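Local coordinates for receptor-type adenylate cyclase GRESAG 4.3 (Trypanosoma brucei, PDB 1FX4), which converts ATP to 3',5'-cyclic AMP and diphosphate with the help of magnesium, this chain being its catalytic domain, predicted to lie in the cytoplasm, at residues R43-R46 with S47-R51; V75-A78 with Q79-L83. One frame throughout, in Å; residues are numbered along the deposited sequence.

Overall arrangement
Contacts 1 and 2 are each one helical turn meeting the next, within helix 34-51 and helix 71-87 respectively, and their centres lie about 10 Å apart. Both rest on backbone hydrogen bonds, with one pair of aliphatic side chains four residues apart: Ile45 and Ile49 in contact 1, Leu77 and Leu81 in contact 2. Contact 1 is partly buried; its outer side adds a serine hydroxyl and a bridging water to the backbone bonds. Contact 2 is buried, touching strands 134-141 and 176-179 as well as helix 34-51; Val75, Leu77, Ala78 and Leu81 make its apolar surface, and the buried Gln82 has polar partners outside the segments. The two helices touch directly, the closest approach being 3.5 Å from Leu48 CD1 to Leu81 CA.

Contact 1 of 2, residues R43-R46 with S47-R51; sequences RLIR and SLITR
Ser47 grips the carbonyl of Arg43 twice. Its backbone N donates to Arg43 O at 3.1 Å, and its hydroxyl OG donates to the same oxygen at 2.9 Å, the two arriving from opposite faces of the carbonyl plane. The hydroxyl can fold back in this way because chi1 of -61° sets OG beside its own backbone N. Two residues further along, Ile49 N meets Ile45 O at 2.9 Å, in the carbonyl plane, while Ile49 CD1 lies obliquely against Ile45 CG2 at 4.1 Å. Ile49 CG1 also rests against Ile45 O, at 3.3 Å. Arg46 O receives Thr50 N at 3.1 Å and a water at 2.6 Å; that water is also hydrogen-bonded to Thr50 OG1, bridging carbonyl and hydroxyl on the exposed side. The Arg46 side chain runs out extended to a salt bridge with Glu56 of strand 55-60. In the next shell, Ile45 and Ile49 pack on Ile66 of strand 63-68, and Leu48 on Leu81 of helix 71-87. The result is an amphipathic alpha-helix, with i to i+4 bonding and serine and threonine on its outer side, that packs on strands 55-60 and 63-68 at one edge of the central sheet of a class III cyclase catalytic domain.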
ATOM      1  N   ARG A  43      14.562  -8.996  -0.002  1.00 20.12           N
ATOM      2  CA  ARG A  43      15.752  -9.469  -0.713  1.00 20.46           C
ATOM      3  C   ARG A  43      15.514 -10.838  -1.342  1.00 20.26           C
ATOM      4  O   ARG A  43      15.908 -11.074  -2.478  1.00 20.16           O
ATOM      5  CB  ARG A  43      16.965  -9.544   0.218  1.00 21.39           C
ATOM      6  CG  ARG A  43      17.699  -8.253   0.402  1.00 22.80           C
ATOM      7  CD  ARG A  43      19.095  -8.507   0.982  1.00 23.60           C
ATOM      8  NE  ARG A  43      19.077  -9.510   2.047  1.00 25.35           N
ATOM      9  CZ  ARG A  43      18.741  -9.272   3.315  1.00 25.01           C
ATOM     10  NH1 ARG A  43      18.398  -8.052   3.706  1.00 24.82           N
ATOM     11  NH2 ARG A  43      18.720 -10.275   4.183  1.00 24.62           N
ATOM     12  N   LEU A  44      14.882 -11.747  -0.601  1.00 19.94           N
ATOM     13  CA  LEU A  44      14.609 -13.086  -1.117  1.00 19.81           C
ATOM     14  C   LEU A  44      13.700 -13.008  -2.325  1.00 20.29           C
ATOM     15  O   LEU A  44      13.975 -13.616  -3.367  1.00 18.73           O
ATOM     16  CB  LEU A  44      13.954 -13.982  -0.063  1.00 20.75           C
ATOM     17  CG  LEU A  44      14.743 -14.292   1.208  1.00 22.51           C
ATOM     18  CD1 LEU A  44      13.873 -15.147   2.123  1.00 23.66           C
ATOM     19  CD2 LEU A  44      16.036 -15.036   0.846  1.00 22.43           C
ATOM     20  N   ILE A  45      12.608 -12.257  -2.192  1.00 18.55           N
ATOM     21  CA  ILE A  45      11.682 -12.139  -3.304  1.00 18.62           C
ATOM     22  C   ILE A  45      12.298 -11.487  -4.539  1.00 18.92           C
ATOM     23  O   ILE A  45      12.070 -11.937  -5.648  1.00 18.07           O
ATOM     24  CB  ILE A  45      10.367 -11.446  -2.881  1.00 18.35           C
ATOM     25  CG1 ILE A  45       9.646 -12.356  -1.879  1.00 17.99           C
ATOM     26  CG2 ILE A  45       9.512 -11.153  -4.103  1.00 17.69           C
ATOM     27  CD1 ILE A  45       8.385 -11.720  -1.240  1.00 20.23           C
ATOM     28  N   ARG A  46      13.091 -10.443  -4.345  1.00 19.30           N
ATOM     29  CA  ARG A  46      13.731  -9.780  -5.478  1.00 21.50           C
ATOM     30  C   ARG A  46      14.749 -10.681  -6.189  1.00 21.79           C
ATOM     31  O   ARG A  46      14.910 -10.584  -7.403  1.00 22.72           O
ATOM     32  CB  ARG A  46      14.342  -8.449  -5.053  1.00 21.12           C
ATOM     33  CG  ARG A  46      13.258  -7.419  -4.795  1.00 21.49           C
ATOM     34  CD  ARG A  46      13.769  -6.115  -4.232  1.00 22.53           C
ATOM     35  NE  ARG A  46      12.692  -5.134  -4.284  1.00 23.86           N
ATOM     36  CZ  ARG A  46      12.393  -4.261  -3.326  1.00 24.83           C
ATOM     37  NH1 ARG A  46      13.095  -4.218  -2.203  1.00 24.46           N
ATOM     38  NH2 ARG A  46      11.376  -3.425  -3.507  1.00 24.40           N
ATOM     39  N   SER A  47      15.389 -11.583  -5.446  1.00 22.79           N
ATOM     40  CA  SER A  47      16.334 -12.530  -6.047  1.00 24.82           C
ATOM     41  C   SER A  47      15.561 -13.486  -6.945  1.00 24.41           C
ATOM     42  O   SER A  47      16.049 -13.895  -7.996  1.00 24.54           O
ATOM     43  CB  SER A  47      17.065 -13.349  -4.974  1.00 25.81           C
ATOM     44  OG  SER A  47      17.815 -12.509  -4.113  1.00 30.79           O
ATOM     45  N   LEU A  48      14.370 -13.880  -6.495  1.00 23.29           N
ATOM     46  CA  LEU A  48      13.518 -14.798  -7.244  1.00 23.09           C
ATOM     47  C   LEU A  48      12.971 -14.122  -8.493  1.00 22.69           C
ATOM     48  O   LEU A  48      12.887 -14.750  -9.561  1.00 22.35           O
ATOM     49  CB  LEU A  48      12.369 -15.296  -6.364  1.00 24.12           C
ATOM     50  CG  LEU A  48      12.833 -16.235  -5.251  1.00 25.46           C
ATOM     51  CD1 LEU A  48      11.717 -16.479  -4.254  1.00 25.52           C
ATOM     52  CD2 LEU A  48      13.296 -17.545  -5.872  1.00 25.27           C
ATOM     53  N   ILE A  49      12.557 -12.860  -8.346  1.00 20.88           N
ATOM     54  CA  ILE A  49      12.057 -12.086  -9.475  1.00 21.37           C
ATOM     55  C   ILE A  49      13.139 -12.086 -10.575  1.00 22.89           C
ATOM     56  O   ILE A  49      12.856 -12.359 -11.740  1.00 23.09           O
ATOM     57  CB  ILE A  49      11.731 -10.635  -9.059  1.00 20.32           C
ATOM     58  CG1 ILE A  49      10.453 -10.616  -8.198  1.00 19.60           C
ATOM     59  CG2 ILE A  49      11.518  -9.760 -10.294  1.00 20.27           C
ATOM     60  CD1 ILE A  49      10.065  -9.229  -7.699  1.00 18.86           C
ATOM     61  N   THR A  50      14.377 -11.830 -10.180  1.00 23.97           N
ATOM     62  CA  THR A  50      15.485 -11.805 -11.137  1.00 26.98           C
ATOM     63  C   THR A  50      15.737 -13.195 -11.713  1.00 27.50           C
ATOM     64  O   THR A  50      15.827 -13.373 -12.926  1.00 28.83           O
ATOM     65  CB  THR A  50      16.774 -11.250 -10.481  1.00 27.35           C
ATOM     66  OG1 THR A  50      16.542  -9.902 -10.056  1.00 29.42           O
ATOM     67  CG2 THR A  50      17.923 -11.243 -11.474  1.00 29.26           C
ATOM     68  N   ARG A  51      15.783 -14.195 -10.846  1.00 28.75           N
ATOM     69  CA  ARG A  51      16.025 -15.572 -11.275  1.00 29.92           C
ATOM     70  C   ARG A  51      15.006 -16.098 -12.283  1.00 29.74           C
ATOM     71  O   ARG A  51      15.368 -16.791 -13.246  1.00 29.24           O
ATOM     72  CB  ARG A  51      16.092 -16.485 -10.050  1.00 31.79           C
ATOM     73  CG  ARG A  51      16.180 -17.955 -10.343  1.00 35.70           C
ATOM     74  CD  ARG A  51      16.831 -18.655  -9.164  1.00 39.17           C
ATOM     75  NE  ARG A  51      16.302 -20.000  -8.963  1.00 42.50           N
ATOM     76  CZ  ARG A  51      16.364 -20.657  -7.808  1.00 43.49           C
ATOM     77  NH1 ARG A  51      16.942 -20.094  -6.748  1.00 44.45           N
ATOM     78  NH2 ARG A  51      15.813 -21.861  -7.705  1.00 44.20           N
TER
HETATM   79  O   HOH W   1      14.755  -8.242  -8.630  1.00 31.78           O

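Contact 2 of 2, residues V75-A78 with Q79-L83; sequences VQLA and QELQL
Ala78 and Gln79, adjacent in sequence, have the most surface buried where these two turns of helix meet, and Leu77 follows. Ala78 works through its backbone: its O accepts Gln82 N at 3.2 Å in a nearly straight bond, 168° at the hydrogen, and Gln82 CG lies 3.6 Å from the same oxygen. Gln79 N donates to Val75 O at 3.0 Å, and the CB of Gln79 sits 3.5 Å from that Val75 carbonyl oxygen. With CG anti to the backbone N (chi1 174°) and the chain extended beyond it, the amide of Gln79 is carried away from the preceding turn, so the contact is made by the base of the side chain. Leu77 meets Leu81 in two ways. Leu81 N reaches Leu77 O at 2.8 Å, though bent to 143° at the hydrogen, and Leu77 CD2 approaches Leu81 CD1 at 4.4 Å, a loose apolar touch. Between the Gln79-Val75 and Leu81-Leu77 bonds, Glu80 N donates to Gln76 O at 2.8 Å. The buried amide of Gln82 is satisfied by Val134 O and Arg222 NH1. Ala78 touches Val136 and Ile138 of strand 134-141 and Val176 of strand 176-179, while Leu77 and Glu80 meet Leu48; the two helices lie side by side on the sheet, helix 71-87 over strands 134-141 and 176-179, helix 34-51 over strands 55-60 and 63-68.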
ATOM      1  N   VAL A  75       4.812 -19.537 -11.660  1.00 22.77           N
ATOM      2  CA  VAL A  75       4.530 -20.643 -10.759  1.00 23.53           C
ATOM      3  C   VAL A  75       5.806 -21.136 -10.082  1.00 23.86           C
ATOM      4  O   VAL A  75       5.808 -21.431  -8.883  1.00 23.53           O
ATOM      5  CB  VAL A  75       3.785 -21.781 -11.505  1.00 23.88           C
ATOM      6  CG1 VAL A  75       3.606 -22.985 -10.606  1.00 24.94           C
ATOM      7  CG2 VAL A  75       2.437 -21.278 -11.963  1.00 24.10           C
ATOM      8  N   GLN A  76       6.899 -21.205 -10.841  1.00 23.33           N
ATOM      9  CA  GLN A  76       8.186 -21.623 -10.285  1.00 23.36           C
ATOM     10  C   GLN A  76       8.612 -20.633  -9.211  1.00 21.86           C
ATOM     11  O   GLN A  76       9.107 -21.023  -8.153  1.00 20.82           O
ATOM     12  CB  GLN A  76       9.279 -21.627 -11.351  1.00 25.37           C
ATOM     13  CG  GLN A  76       9.202 -22.734 -12.369  1.00 29.76           C
ATOM     14  CD  GLN A  76      10.315 -22.595 -13.395  1.00 31.82           C
ATOM     15  OE1 GLN A  76      10.291 -21.694 -14.235  1.00 33.80           O
ATOM     16  NE2 GLN A  76      11.322 -23.449 -13.294  1.00 33.76           N
ATOM     17  N   LEU A  77       8.444 -19.345  -9.503  1.00 20.50           N
ATOM     18  CA  LEU A  77       8.819 -18.313  -8.555  1.00 20.20           C
ATOM     19  C   LEU A  77       8.037 -18.499  -7.247  1.00 19.68           C
ATOM     20  O   LEU A  77       8.623 -18.476  -6.171  1.00 19.90           O
ATOM     21  CB  LEU A  77       8.580 -16.915  -9.130  1.00 19.14           C
ATOM     22  CG  LEU A  77       9.014 -15.717  -8.259  1.00 19.18           C
ATOM     23  CD1 LEU A  77       9.228 -14.472  -9.121  1.00 19.45           C
ATOM     24  CD2 LEU A  77       7.968 -15.427  -7.174  1.00 19.96           C
ATOM     25  N   ALA A  78       6.727 -18.691  -7.355  1.00 20.04           N
ATOM     26  CA  ALA A  78       5.884 -18.865  -6.169  1.00 20.59           C
ATOM     27  C   ALA A  78       6.285 -20.098  -5.355  1.00 21.48           C
ATOM     28  O   ALA A  78       6.311 -20.065  -4.124  1.00 19.91           O
ATOM     29  CB  ALA A  78       4.423 -18.949  -6.571  1.00 20.14           C
ATOM     30  N   GLN A  79       6.598 -21.188  -6.047  1.00 21.97           N
ATOM     31  CA  GLN A  79       6.994 -22.408  -5.370  1.00 23.20           C
ATOM     32  C   GLN A  79       8.326 -22.215  -4.673  1.00 22.94           C
ATOM     33  O   GLN A  79       8.492 -22.595  -3.517  1.00 22.34           O
ATOM     34  CB  GLN A  79       7.072 -23.567  -6.364  1.00 24.84           C
ATOM     35  CG  GLN A  79       7.618 -24.840  -5.751  1.00 28.63           C
ATOM     36  CD  GLN A  79       7.244 -26.047  -6.570  1.00 30.84           C
ATOM     37  OE1 GLN A  79       8.111 -26.731  -7.119  1.00 34.23           O
ATOM     38  NE2 GLN A  79       5.945 -26.307  -6.679  1.00 30.40           N
ATOM     39  N   GLU A  80       9.274 -21.594  -5.366  1.00 23.28           N
ATOM     40  CA  GLU A  80      10.584 -21.369  -4.782  1.00 24.27           C
ATOM     41  C   GLU A  80      10.489 -20.362  -3.642  1.00 22.04           C
ATOM     42  O   GLU A  80      11.244 -20.435  -2.677  1.00 20.51           O
ATOM     43  CB  GLU A  80      11.584 -20.897  -5.836  1.00 27.58           C
ATOM     44  CG  GLU A  80      13.019 -21.223  -5.467  1.00 34.35           C
ATOM     45  CD  GLU A  80      13.229 -22.715  -5.177  1.00 37.05           C
ATOM     46  OE1 GLU A  80      14.032 -23.025  -4.266  1.00 39.18           O
ATOM     47  OE2 GLU A  80      12.588 -23.567  -5.847  1.00 38.98           O
ATOM     48  N   LEU A  81       9.538 -19.440  -3.744  1.00 20.77           N
ATOM     49  CA  LEU A  81       9.356 -18.467  -2.675  1.00 19.44           C
ATOM     50  C   LEU A  81       9.045 -19.224  -1.380  1.00 18.31           C
ATOM     51  O   LEU A  81       9.726 -19.039  -0.386  1.00 17.53           O
ATOM     52  CB  LEU A  81       8.234 -17.484  -3.029  1.00 19.83           C
ATOM     53  CG  LEU A  81       8.011 -16.294  -2.081  1.00 19.45           C
ATOM     54  CD1 LEU A  81       7.177 -15.248  -2.804  1.00 18.76           C
ATOM     55  CD2 LEU A  81       7.322 -16.710  -0.794  1.00 21.14           C
ATOM     56  N   GLN A  82       8.029 -20.087  -1.392  1.00 18.31           N
ATOM     57  CA  GLN A  82       7.667 -20.828  -0.185  1.00 18.37           C
ATOM     58  C   GLN A  82       8.829 -21.668   0.367  1.00 19.66           C
ATOM     59  O   GLN A  82       9.085 -21.669   1.592  1.00 18.05           O
ATOM     60  CB  GLN A  82       6.455 -21.711  -0.443  1.00 18.86           C
ATOM     61  CG  GLN A  82       5.211 -20.922  -0.855  1.00 17.76           C
ATOM     62  CD  GLN A  82       4.738 -20.000   0.248  1.00 18.34           C
ATOM     63  OE1 GLN A  82       5.112 -20.171   1.409  1.00 17.36           O
ATOM     64  NE2 GLN A  82       3.906 -19.019  -0.105  1.00 17.14           N
ATOM     65  N   LEU A  83       9.550 -22.335  -0.537  1.00 18.79           N
ATOM     66  CA  LEU A  83      10.679 -23.159  -0.130  1.00 20.25           C
ATOM     67  C   LEU A  83      11.843 -22.347   0.441  1.00 20.23           C
ATOM     68  O   LEU A  83      12.435 -22.734   1.446  1.00 20.38           O
ATOM     69  CB  LEU A  83      11.144 -24.025  -1.303  1.00 20.54           C
ATOM     70  CG  LEU A  83      10.139 -25.117  -1.686  1.00 21.62           C
ATOM     71  CD1 LEU A  83      10.456 -25.688  -3.051  1.00 23.28           C
ATOM     72  CD2 LEU A  83      10.129 -26.217  -0.606  1.00 23.10           C
TER